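Local coordinates for ribosomal silencing factor RsfS (Bacillus halodurans, PDB 2O5A), which probably silences ribosomes by binding protein uL14 of the large subunit, keeping the 30S and 50S subunits apart and so repressing translation, at residues I51-K56 / E70-A75; L7-N12 / Q60-E65; H88-H91 / A96-N99. All blocks are in the same frame, centred on the assembly; numbering follows the deposited sequence.

Contact 1: I51-K56 / E70-A75; sequences IAHELK and EGYEQA
A52, in the middle of helix 45-61, and Y72, at the start of a single helix-like turn after strand 68-70, make the nearest backbone approach, with CA atoms 7.4 Å apart. No hydrogen bond spans the two segments, and the gap is bridged almost wholly by the tyrosine, whose CB is directed at the helix. With CG anti to the backbone N (chi1 -176°), the ring extends from the turn to the helix surface. It arrives edge-on: A52 CB lies near the plane of the ring, beyond its rim, and sits equally far from CD1 and CE1 of Y72, at 3.8 Å from each. The small methyl therefore meets the CD1–CE1 edge of the ring, not a face. Farther along, the phenol oxygen comes beside the next residue, with Y72 OH 3.8 Å from H53 CB and as near to CD2 of the imidazole. H53 and Y72 cross obliquely, and since the hydroxyl meets carbons of the histidine, this part is van der Waals contact. Both residues also border a crystal neighbour, so the lattice may influence their outer ends. The turn holds its own shape through A75 N to G71 O, 3.0 Å, and G71 enters it with a positive phi of 80°, which favours glycine. Q49, one turn earlier on the helix, also touches Y72 and A75, so the tyrosine is laid against a strip made by Q49, A52 and H53. The buried area is modest, 118 Å² summed over both sides. The contact joins the connection between strands 68-70 and 77-81, beside the outermost strand within this chain, to the flank of helix 45-61 in the alpha/beta fold.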
loop_
_atom_site.group_PDB
_atom_site.type_symbol
_atom_site.label_atom_id
_atom_site.label_comp_id
_atom_site.label_asym_id
_atom_site.label_seq_id
_atom_site.Cartn_x
_atom_site.Cartn_y
_atom_site.Cartn_z
ATOM N N ILE A 51 18.755 -4.633 7.888
ATOM C CA ILE A 51 18.473 -4.781 6.469
ATOM C C ILE A 51 18.409 -3.414 5.808
ATOM O O ILE A 51 19.091 -3.154 4.817
ATOM C CB ILE A 51 17.125 -5.478 6.254
ATOM C CG1 ILE A 51 17.163 -6.856 6.919
ATOM C CG2 ILE A 51 16.782 -5.508 4.770
ATOM C CD1 ILE A 51 15.908 -7.667 6.838
ATOM N N ALA A 52 17.577 -2.544 6.368
ATOM C CA ALA A 52 17.405 -1.201 5.842
ATOM C C ALA A 52 18.727 -0.451 5.765
ATOM O O ALA A 52 18.942 0.345 4.853
ATOM C CB ALA A 52 16.421 -0.432 6.705
ATOM N N HIS A 53 19.616 -0.709 6.720
ATOM C CA HIS A 53 20.909 -0.035 6.751
ATOM C C HIS A 53 21.874 -0.576 5.698
ATOM O O HIS A 53 22.612 0.190 5.079
ATOM C CB HIS A 53 21.530 -0.155 8.145
ATOM C CG HIS A 53 22.644 0.822 8.396
ATOM N ND1 HIS A 53 23.967 0.510 8.184
ATOM C CD2 HIS A 53 22.618 2.099 8.828
ATOM C CE1 HIS A 53 24.714 1.558 8.477
ATOM N NE2 HIS A 53 23.918 2.539 8.873
ATOM N N GLU A 54 21.869 -1.890 5.495
ATOM C CA GLU A 54 22.749 -2.501 4.501
ATOM C C GLU A 54 22.351 -1.993 3.121
ATOM O O GLU A 54 23.194 -1.838 2.237
ATOM C CB GLU A 54 22.634 -4.026 4.548
ATOM C CG GLU A 54 23.498 -4.769 3.529
ATOM C CD GLU A 54 24.986 -4.529 3.722
ATOM O OE1 GLU A 54 25.428 -4.431 4.884
ATOM O OE2 GLU A 54 25.715 -4.452 2.711
ATOM N N LEU A 55 21.058 -1.737 2.946
ATOM C CA LEU A 55 20.546 -1.231 1.680
ATOM C C LEU A 55 21.036 0.201 1.507
ATOM O O LEU A 55 21.420 0.610 0.410
ATOM C CB LEU A 55 19.016 -1.267 1.672
ATOM C CG LEU A 55 18.365 -2.009 0.500
ATOM C CD1 LEU A 55 16.853 -1.937 0.623
ATOM C CD2 LEU A 55 18.825 -1.400 -0.815
ATOM N N LYS A 56 21.024 0.957 2.601
ATOM C CA LYS A 56 21.483 2.339 2.581
ATOM C C LYS A 56 22.985 2.354 2.330
ATOM O O LYS A 56 23.483 3.106 1.491
ATOM C CB LYS A 56 21.178 3.020 3.917
ATOM C CG LYS A 56 21.750 4.422 4.029
ATOM C CD LYS A 56 21.368 5.089 5.339
ATOM C CE LYS A 56 21.748 6.560 5.320
ATOM N NZ LYS A 56 21.330 7.267 6.558
ATOM N N GLU A 70 11.685 5.981 5.197
ATOM C CA GLU A 70 10.734 6.263 6.261
ATOM C C GLU A 70 10.443 5.053 7.142
ATOM O O GLU A 70 10.433 3.914 6.675
ATOM C CB GLU A 70 9.432 6.780 5.642
ATOM C CG GLU A 70 9.645 7.933 4.664
ATOM C CD GLU A 70 8.357 8.426 4.038
ATOM O OE1 GLU A 70 8.427 9.268 3.119
ATOM O OE2 GLU A 70 7.275 7.978 4.467
ATOM N N GLY A 71 10.213 5.319 8.425
ATOM C CA GLY A 71 9.912 4.258 9.367
ATOM C C GLY A 71 11.117 3.486 9.867
ATOM O O GLY A 71 10.967 2.392 10.413
ATOM N N TYR A 72 12.312 4.045 9.695
ATOM C CA TYR A 72 13.531 3.376 10.136
ATOM C C TYR A 72 13.584 3.224 11.656
ATOM O O TYR A 72 13.816 2.128 12.167
ATOM C CB TYR A 72 14.770 4.141 9.665
ATOM C CG TYR A 72 16.073 3.446 10.004
ATOM C CD1 TYR A 72 16.617 2.481 9.153
ATOM C CD2 TYR A 72 16.750 3.733 11.190
ATOM C CE1 TYR A 72 17.801 1.818 9.478
ATOM C CE2 TYR A 72 17.931 3.075 11.523
ATOM C CZ TYR A 72 18.453 2.120 10.664
ATOM O OH TYR A 72 19.617 1.469 10.997
ATOM N N GLU A 73 13.376 4.325 12.374
ATOM C CA GLU A 73 13.406 4.295 13.834
ATOM C C GLU A 73 12.457 3.250 14.405
ATOM O O GLU A 73 12.862 2.400 15.198
ATOM C CB GLU A 73 13.047 5.665 14.421
ATOM C CG GLU A 73 14.233 6.473 14.925
ATOM C CD GLU A 73 13.802 7.665 15.758
ATOM O OE1 GLU A 73 13.183 7.454 16.822
ATOM O OE2 GLU A 73 14.080 8.811 15.354
ATOM N N GLN A 74 11.193 3.319 14.000
ATOM C CA GLN A 74 10.182 2.386 14.479
ATOM C C GLN A 74 10.471 0.946 14.064
ATOM O O GLN A 74 10.135 0.004 14.782
ATOM C CB GLN A 74 8.801 2.817 13.978
ATOM C CG GLN A 74 7.831 3.130 15.103
ATOM C CD GLN A 74 8.472 3.953 16.206
ATOM O OE1 GLN A 74 8.753 5.140 16.031
ATOM N NE2 GLN A 74 8.711 3.322 17.350
ATOM N N ALA A 75 11.095 0.786 12.902
ATOM C CA ALA A 75 11.455 -0.530 12.383
ATOM C C ALA A 75 10.283 -1.504 12.287
ATOM O O ALA A 75 10.424 -2.687 12.600
ATOM C CB ALA A 75 12.562 -1.135 13.242
#

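Contact 2: L7-N12 / Q60-E65; sequences LQLAVN and QEQGIE
A single methyl, L9 CD2, makes every close approach between these segments, meeting Q62 and I64 together while the other residues of helix 4-16 in this range keep clear of 60-65. Its reach follows from the torsions: CB of L9 is directed at the partner segment, and CG lies anti to the backbone N (chi1 -165°), which carries the branched end across a backbone separation of 8.9 Å between the CA atoms of L9 and Q62. Against Q62 the methyl rests on the aliphatic part of the chain, 3.6 Å from CG and 3.9 Å from CB. The glutamine bends at chi2 (55°), and it is this methylene stem, not the amide, that serves as apolar surface for the leucine. I64 approaches differently, tip to tip, with its CD1 methyl directed at the same CD2 of L9. The modelled separation of those two carbons is shorter than real carbons allow, so at 2.7 Å resolution it supports adjacency and nothing finer. No hydrogen bond joins the segments, and the summed buried area is only 109 Å², as expected of a contact near the surface. G63 is the first residue to leave helical geometry after helix 45-61, and its positive phi of 71° is consistent with the chain turning there; Q62 before it and I64 after it both direct their CB atoms at helix 4-16. L9 also packs on V58, and A10 on L55, which continues the apolar seam inward along the helix pair. L9 thus joins the packing between helices 4-16 and 45-61 to the chain just beyond the latter, on the helical layer of the alpha/beta fold of the Iojap/RsfS family.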
loop_
_atom_site.group_PDB
_atom_site.type_symbol
_atom_site.label_atom_id
_atom_site.label_comp_id
_atom_site.label_asym_id
_atom_site.label_seq_id
_atom_site.Cartn_x
_atom_site.Cartn_y
_atom_site.Cartn_z
ATOM N N LEU A 7 17.738 -3.703 -8.962
ATOM C CA LEU A 7 16.991 -4.756 -8.287
ATOM C C LEU A 7 17.907 -5.830 -7.707
ATOM O O LEU A 7 17.744 -6.228 -6.554
ATOM C CB LEU A 7 15.990 -5.385 -9.257
ATOM C CG LEU A 7 14.960 -6.354 -8.674
ATOM C CD1 LEU A 7 14.218 -5.696 -7.520
ATOM C CD2 LEU A 7 13.987 -6.770 -9.766
ATOM N N GLN A 8 18.862 -6.307 -8.502
ATOM C CA GLN A 8 19.795 -7.322 -8.020
ATOM C C GLN A 8 20.675 -6.708 -6.945
ATOM O O GLN A 8 21.149 -7.396 -6.042
ATOM C CB GLN A 8 20.692 -7.841 -9.146
ATOM C CG GLN A 8 20.176 -9.073 -9.861
ATOM C CD GLN A 8 21.301 -9.892 -10.466
ATOM O OE1 GLN A 8 22.131 -9.371 -11.211
ATOM N NE2 GLN A 8 21.335 -11.180 -10.143
ATOM N N LEU A 9 20.891 -5.403 -7.061
ATOM C CA LEU A 9 21.711 -4.670 -6.109
ATOM C C LEU A 9 20.988 -4.643 -4.766
ATOM O O LEU A 9 21.601 -4.822 -3.713
ATOM C CB LEU A 9 21.940 -3.241 -6.612
ATOM C CG LEU A 9 23.051 -2.421 -5.956
ATOM C CD1 LEU A 9 24.381 -3.142 -6.106
ATOM C CD2 LEU A 9 23.120 -1.053 -6.611
ATOM N N ALA A 10 19.677 -4.430 -4.819
ATOM C CA ALA A 10 18.853 -4.379 -3.620
ATOM C C ALA A 10 18.625 -5.774 -3.043
ATOM O O ALA A 10 18.630 -5.958 -1.825
ATOM C CB ALA A 10 17.517 -3.716 -3.939
ATOM N N VAL A 11 18.424 -6.752 -3.922
ATOM C CA VAL A 11 18.195 -8.128 -3.491
ATOM C C VAL A 11 19.389 -8.663 -2.711
ATOM O O VAL A 11 19.223 -9.334 -1.692
ATOM C CB VAL A 11 17.926 -9.061 -4.694
ATOM C CG1 VAL A 11 17.822 -10.505 -4.226
ATOM C CG2 VAL A 11 16.638 -8.649 -5.387
ATOM N N ASN A 12 20.593 -8.367 -3.191
ATOM C CA ASN A 12 21.810 -8.816 -2.528
ATOM C C ASN A 12 21.956 -8.154 -1.162
ATOM O O ASN A 12 22.111 -8.833 -0.147
ATOM C CB ASN A 12 23.033 -8.501 -3.393
ATOM C CG ASN A 12 23.124 -9.386 -4.621
ATOM O OD1 ASN A 12 24.050 -9.263 -5.422
ATOM N ND2 ASN A 12 22.160 -10.289 -4.773
ATOM N N GLN A 60 24.905 3.901 -1.098
ATOM C CA GLN A 60 25.872 4.991 -1.073
ATOM C C GLN A 60 27.226 4.580 -1.646
ATOM O O GLN A 60 28.058 5.431 -1.965
ATOM C CB GLN A 60 26.032 5.507 0.357
ATOM C CG GLN A 60 24.735 6.044 0.944
ATOM C CD GLN A 60 24.848 6.377 2.416
ATOM O OE1 GLN A 60 25.161 5.514 3.235
ATOM N NE2 GLN A 60 24.587 7.632 2.762
ATOM N N GLU A 61 27.444 3.274 -1.770
ATOM C CA GLU A 61 28.690 2.761 -2.330
ATOM C C GLU A 61 28.587 2.854 -3.847
ATOM O O GLU A 61 29.488 3.355 -4.519
ATOM C CB GLU A 61 28.906 1.292 -1.952
ATOM C CG GLU A 61 28.921 0.992 -0.467
ATOM C CD GLU A 61 29.203 -0.473 -0.189
ATOM O OE1 GLU A 61 28.816 -1.318 -1.024
ATOM O OE2 GLU A 61 29.803 -0.782 0.861
ATOM N N GLN A 62 27.469 2.363 -4.371
ATOM C CA GLN A 62 27.209 2.360 -5.804
ATOM C C GLN A 62 26.856 3.765 -6.283
ATOM O O GLN A 62 26.723 4.009 -7.482
ATOM C CB GLN A 62 26.056 1.401 -6.116
ATOM C CG GLN A 62 26.238 0.576 -7.383
ATOM C CD GLN A 62 27.539 -0.208 -7.386
ATOM O OE1 GLN A 62 27.974 -0.717 -6.352
ATOM N NE2 GLN A 62 28.158 -0.322 -8.555
ATOM N N GLY A 63 26.705 4.684 -5.333
ATOM C CA GLY A 63 26.376 6.057 -5.672
ATOM C C GLY A 63 24.958 6.236 -6.178
ATOM O O GLY A 63 24.725 6.956 -7.148
ATOM N N ILE A 64 24.007 5.581 -5.519
ATOM C CA ILE A 64 22.606 5.672 -5.903
ATOM C C ILE A 64 21.867 6.587 -4.933
ATOM O O ILE A 64 21.905 6.384 -3.721
ATOM C CB ILE A 64 21.944 4.279 -5.902
ATOM C CG1 ILE A 64 22.669 3.369 -6.894
ATOM C CG2 ILE A 64 20.471 4.396 -6.268
ATOM C CD1 ILE A 64 22.473 1.898 -6.627
ATOM N N GLU A 65 21.130 7.539 -5.448
ATOM C CA GLU A 65 20.475 8.479 -4.613
ATOM C C GLU A 65 19.270 7.919 -3.979
ATOM O O GLU A 65 18.390 7.479 -4.639
ATOM C CB GLU A 65 20.055 9.692 -5.388
ATOM C CG GLU A 65 20.997 10.138 -6.491
ATOM C CD GLU A 65 22.153 10.994 -6.012
ATOM O OE1 GLU A 65 23.311 10.699 -6.347
ATOM O OE2 GLU A 65 21.896 11.967 -5.314
#

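Contact 3: H88-H91 / A96-N99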
loop_
_atom_site.group_PDB
_atom_site.type_symbol
_atom_site.label_atom_id
_atom_site.label_comp_id
_atom_site.label_asym_id
_atom_site.label_seq_id
_atom_site.Cartn_x
_atom_site.Cartn_y
_atom_site.Cartn_z
ATOM N N HIS A 88 10.687 -2.440 0.520
ATOM C CA HIS A 88 9.826 -2.427 1.696
ATOM C C HIS A 88 10.300 -3.494 2.672
ATOM O O HIS A 88 10.175 -4.689 2.407
ATOM C CB HIS A 88 8.372 -2.711 1.312
ATOM C CG HIS A 88 7.715 -1.596 0.557
ATOM N ND1 HIS A 88 7.973 -1.345 -0.772
ATOM C CD2 HIS A 88 6.807 -0.672 0.946
ATOM C CE1 HIS A 88 7.250 -0.312 -1.172
ATOM N NE2 HIS A 88 6.533 0.116 -0.144
ATOM N N VAL A 89 10.848 -3.059 3.800
ATOM C CA VAL A 89 11.337 -3.985 4.812
ATOM C C VAL A 89 10.379 -3.993 5.997
ATOM O O VAL A 89 10.362 -3.060 6.800
ATOM C CB VAL A 89 12.746 -3.580 5.307
ATOM C CG1 VAL A 89 13.254 -4.592 6.322
ATOM C CG2 VAL A 89 13.704 -3.489 4.127
ATOM N N PHE A 90 9.578 -5.049 6.099
ATOM C CA PHE A 90 8.614 -5.171 7.182
ATOM C C PHE A 90 9.132 -5.984 8.356
ATOM O O PHE A 90 10.102 -6.732 8.242
ATOM C CB PHE A 90 7.326 -5.845 6.701
ATOM C CG PHE A 90 6.553 -5.053 5.692
ATOM C CD1 PHE A 90 6.944 -5.028 4.359
ATOM C CD2 PHE A 90 5.413 -4.354 6.071
ATOM C CE1 PHE A 90 6.208 -4.321 3.416
ATOM C CE2 PHE A 90 4.670 -3.643 5.137
ATOM C CZ PHE A 90 5.067 -3.628 3.806
ATOM N N HIS A 91 8.461 -5.821 9.489
ATOM C CA HIS A 91 8.777 -6.569 10.695
ATOM C C HIS A 91 7.802 -7.735 10.582
ATOM O O HIS A 91 6.623 -7.526 10.295
ATOM C CB HIS A 91 8.481 -5.728 11.940
ATOM C CG HIS A 91 8.733 -6.445 13.230
ATOM N ND1 HIS A 91 7.971 -7.514 13.650
ATOM C CD2 HIS A 91 9.661 -6.244 14.196
ATOM C CE1 HIS A 91 8.417 -7.939 14.819
ATOM N NE2 HIS A 91 9.441 -7.188 15.170
ATOM N N ALA A 96 0.236 -4.636 7.940
ATOM C CA ALA A 96 0.152 -4.178 6.557
ATOM C C ALA A 96 0.974 -5.097 5.661
ATOM O O ALA A 96 0.847 -5.073 4.438
ATOM C CB ALA A 96 0.660 -2.746 6.445
ATOM N N TYR A 97 1.815 -5.910 6.293
ATOM C CA TYR A 97 2.679 -6.848 5.592
ATOM C C TYR A 97 1.909 -8.084 5.132
ATOM O O TYR A 97 2.350 -8.805 4.237
ATOM C CB TYR A 97 3.840 -7.249 6.511
ATOM C CG TYR A 97 4.746 -8.326 5.960
ATOM C CD1 TYR A 97 5.323 -8.203 4.698
ATOM C CD2 TYR A 97 5.040 -9.462 6.712
ATOM C CE1 TYR A 97 6.164 -9.188 4.193
ATOM C CE2 TYR A 97 5.881 -10.453 6.217
ATOM C CZ TYR A 97 6.439 -10.306 4.957
ATOM O OH TYR A 97 7.261 -11.285 4.450
ATOM N N TYR A 98 0.755 -8.324 5.747
ATOM C CA TYR A 98 -0.071 -9.469 5.385
ATOM C C TYR A 98 -1.299 -9.021 4.600
ATOM O O TYR A 98 -2.108 -9.840 4.162
ATOM C CB TYR A 98 -0.488 -10.240 6.640
ATOM C CG TYR A 98 0.692 -10.800 7.403
ATOM C CD1 TYR A 98 1.310 -10.063 8.414
ATOM C CD2 TYR A 98 1.217 -12.052 7.088
ATOM C CE1 TYR A 98 2.429 -10.557 9.086
ATOM C CE2 TYR A 98 2.335 -12.554 7.751
ATOM C CZ TYR A 98 2.934 -11.803 8.750
ATOM O OH TYR A 98 4.043 -12.295 9.399
ATOM N N ASN A 99 -1.420 -7.710 4.427
ATOM C CA ASN A 99 -2.520 -7.112 3.677
ATOM C C ASN A 99 -1.925 -6.455 2.443
ATOM O O ASN A 99 -2.604 -5.732 1.712
ATOM C CB ASN A 99 -3.240 -6.065 4.529
ATOM C CG ASN A 99 -4.123 -6.686 5.592
ATOM O OD1 ASN A 99 -4.628 -5.996 6.476
ATOM N ND2 ASN A 99 -4.326 -7.996 5.503
#
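An aromatic contact between F90, on strand 85-91, and Y97, in the loop that follows it, lies buried against the sheet and covers 180 Å² summed over both segments. The two rings are nearly parallel, with planes at 27°, yet slid apart so far that their centroids are 5.0 Å apart and they barely overlap. Y97 CD1 stands over one face of F90, 3.5 Å from F90 CG, while the tyrosine's stem also meets the phenylalanine, with Y97 CB near F90 CD2. Chi1 of F90 (-65°) sets CG opposite its carbonyl carbon, and the ring extends far enough for CE2 to reach A96 CB at 4.3 Å. F90 also stacks with W77, and H41 meets the Y97 ring at a steep angle, so the pair belongs to an aromatic cluster; A96 packs on A96 of the second subunit. Replacing F90 with an alanine would probably open a gap beside the Y97 ring and take away part of the surface A96 packs on. Polar ties, Y98 OH to K92 O and H91 ND1 to D93 N, belong to the connecting turn; between the two segments themselves no hydrogen bond crosses, which implies that this interface rests on apolar and ring packing.

How the contacts relate
From the N terminus, helix 4-16 comes first; 47 residues separate 7-12 from 60-65, and contact 2 closes that long loop at the end of helix 45-61. Contact 1 opens within that span, at 51-56, but closes beyond it at 70-75, so the two cross, sharing helix 45-61; they meet where L55 CD2 packs on A10 CA at 4.1 Å. Contact 3 follows in series as a short closure after the last strand. It adjoins contact 1 through I51 CG2 and V89 CG2, 3.7 Å apart, but stays clear of contact 2. V89 packs on helix 45-61 while F90 meets 96-99, so that helix and the 96-99 segment lie on opposite faces of strand 85-91.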